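Local coordinates for uncharacterized protein Rv1825/MT1873 (Mycobacterium tuberculosis, PDB 3GMG) that is of unknown function but belongs to the UPF0749 (DUF881) family and is probably a membrane-associated protein, represented here by its C-terminal part, at residues E60-A63 against A68-I71. Numbering follows the deposited sequence.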
ATOM      1  N   GLU A  60      -5.615 -11.989  -1.568  1.00 14.51           N
ATOM      2  CA  GLU A  60      -6.530 -12.743  -2.420  1.00 14.56           C
ATOM      3  C   GLU A  60      -7.818 -11.946  -2.664  1.00 14.54           C
ATOM      4  O   GLU A  60      -8.327 -11.876  -3.779  1.00 14.79           O
ATOM      5  CB  GLU A  60      -6.845 -14.126  -1.829  1.00 15.42           C
ATOM      6  CG  GLU A  60      -5.659 -15.067  -1.941  1.00 17.32           C
ATOM      7  CD  GLU A  60      -5.784 -16.312  -1.104  1.00 20.36           C
ATOM      8  OE1 GLU A  60      -6.923 -16.738  -0.823  1.00 21.80           O
ATOM      9  OE2 GLU A  60      -4.722 -16.852  -0.716  1.00 24.68           O
ATOM     10  N   LEU A  61      -8.359 -11.336  -1.614  1.00 14.02           N
ATOM     11  CA  LEU A  61      -9.572 -10.541  -1.744  1.00 14.10           C
ATOM     12  C   LEU A  61      -9.334  -9.310  -2.623  1.00 15.02           C
ATOM     13  O   LEU A  61     -10.175  -8.973  -3.450  1.00 14.97           O
ATOM     14  CB  LEU A  61     -10.124 -10.129  -0.367  1.00 13.45           C
ATOM     15  CG  LEU A  61     -10.659 -11.289   0.485  1.00 13.72           C
ATOM     16  CD1 LEU A  61     -10.872 -10.786   1.923  1.00 14.71           C
ATOM     17  CD2 LEU A  61     -11.933 -11.872  -0.121  1.00 14.53           C
ATOM     18  N   ARG A  62      -8.194  -8.658  -2.426  1.00 16.69           N
ATOM     19  CA  ARG A  62      -7.817  -7.534  -3.291  1.00 18.07           C
ATOM     20  C   ARG A  62      -7.702  -7.973  -4.733  1.00 18.15           C
ATOM     21  O   ARG A  62      -8.193  -7.267  -5.635  1.00 19.63           O
ATOM     22  CB  ARG A  62      -6.496  -6.948  -2.856  1.00 18.76           C
ATOM     23  CG  ARG A  62      -6.568  -6.182  -1.616  1.00 20.97           C
ATOM     24  CD  ARG A  62      -5.175  -5.788  -1.206  1.00 23.48           C
ATOM     25  NE  ARG A  62      -5.174  -4.853  -0.099  1.00 24.32           N
ATOM     26  CZ  ARG A  62      -4.176  -4.691   0.761  1.00 24.55           C
ATOM     27  NH1 ARG A  62      -3.072  -5.425   0.675  1.00 27.04           N
ATOM     28  NH2 ARG A  62      -4.293  -3.798   1.729  1.00 25.25           N
ATOM     29  N   ALA A  63      -7.078  -9.130  -4.965  1.00 17.98           N
ATOM     30  CA  ALA A  63      -6.931  -9.668  -6.327  1.00 18.28           C
ATOM     31  C   ALA A  63      -8.300  -9.739  -6.984  1.00 18.22           C
ATOM     32  O   ALA A  63      -8.482  -9.220  -8.089  1.00 19.64           O
ATOM     33  CB  ALA A  63      -6.233 -11.050  -6.333  1.00 18.11           C
ATOM     34  N   ALA A  68     -13.591  -2.790  -0.276  1.00 12.20           N
ATOM     35  CA  ALA A  68     -13.483  -2.451   1.118  1.00 12.06           C
ATOM     36  C   ALA A  68     -13.311  -3.766   1.844  1.00 11.49           C
ATOM     37  O   ALA A  68     -13.918  -4.765   1.467  1.00 11.71           O
ATOM     38  CB  ALA A  68     -14.739  -1.704   1.616  1.00 12.87           C
ATOM     39  N   ILE A  69     -12.453  -3.773   2.867  1.00 10.99           N
ATOM     40  CA  ILE A  69     -12.180  -4.967   3.667  1.00 10.86           C
ATOM     41  C   ILE A  69     -12.089  -4.566   5.128  1.00 11.06           C
ATOM     42  O   ILE A  69     -11.463  -3.556   5.469  1.00 11.07           O
ATOM     43  CB  ILE A  69     -10.865  -5.680   3.239  1.00 11.18           C
ATOM     44  CG1 ILE A  69     -10.919  -6.069   1.760  1.00 11.74           C
ATOM     45  CG2 ILE A  69     -10.601  -6.949   4.081  1.00 12.64           C
ATOM     46  CD1 ILE A  69      -9.576  -6.609   1.232  1.00 14.05           C
ATOM     47  N   GLN A  70     -12.720  -5.363   5.989  1.00 11.08           N
ATOM     48  CA  GLN A  70     -12.640  -5.181   7.432  1.00 11.40           C
ATOM     49  C   GLN A  70     -12.310  -6.512   8.076  1.00 11.59           C
ATOM     50  O   GLN A  70     -12.864  -7.535   7.715  1.00 10.99           O
ATOM     51  CB  GLN A  70     -13.989  -4.685   7.939  1.00 11.98           C
ATOM     52  CG  GLN A  70     -14.075  -4.414   9.419  1.00 13.33           C
ATOM     53  CD  GLN A  70     -15.356  -3.716   9.787  1.00 13.76           C
ATOM     54  OE1 GLN A  70     -15.775  -2.741   9.146  1.00 13.49           O
ATOM     55  NE2 GLN A  70     -15.972  -4.178  10.862  1.00 17.40           N
ATOM     56  N   ILE A  71     -11.394  -6.504   9.045  1.00 11.40           N
ATOM     57  CA  ILE A  71     -11.053  -7.718   9.800  1.00 11.91           C
ATOM     58  C   ILE A  71     -11.558  -7.552  11.228  1.00 12.67           C
ATOM     59  O   ILE A  71     -11.213  -6.576  11.874  1.00 12.16           O
ATOM     60  CB  ILE A  71      -9.544  -7.965   9.796  1.00 12.55           C
ATOM     61  CG1 ILE A  71      -9.054  -8.127   8.354  1.00 15.19           C
ATOM     62  CG2 ILE A  71      -9.196  -9.212  10.621  1.00 13.02           C
ATOM     63  CD1 ILE A  71      -7.553  -8.163   8.205  1.00 17.58           C
TER
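Ile69 reaches from its strand to the last turn of the helix and sets its terminal methyl, CD1, against two successive helical residues, Leu61 and Arg62. The closer approach is to the base of Leu61, where CB lies 3.9 Å from Ile69 CD1. With CG anti to the carbonyl carbon (chi1 -67°), the leucine chain turns beside its backbone N, and Leu61 CD1 stays about 4.4 Å from both CD1 and CG2 of Ile69. On Arg62 it is the aliphatic root of the side chain that is met: CG stands 4.2 Å from Ile69 CD1, a loose apolar touch in which the guanidinium takes no part. The Ile69 chain is extended out to CD1 (chi2 172°), which carries the methyl toward the helix. It bridges backbones whose nearest CA atoms, those of Leu61 and Ile69, are 8.2 Å apart. Arg62 is stretched out from CG to NE and crosses the isoleucine at about a right angle; its polar end is held within its own helix, NH1 bonding to OD1 of Asn59. The contact is small and purely apolar, with Leu61 and Ile69 both buried: a helix packed on one face of a beta sheet. It joins helix 51-63 to the strand that follows it after a short connection, strand 68-72, which pairs with 77-79 and 104-109 in the five-stranded antiparallel sheet. Ile106 of strand 104-109 touches both Leu61 and Ile69, so the helix packs across two adjacent strands, while Val80 contacts Arg62 and Ile69. Leu61 also meets Leu115 and Met119, bringing helix 112-119 into the same apolar layer.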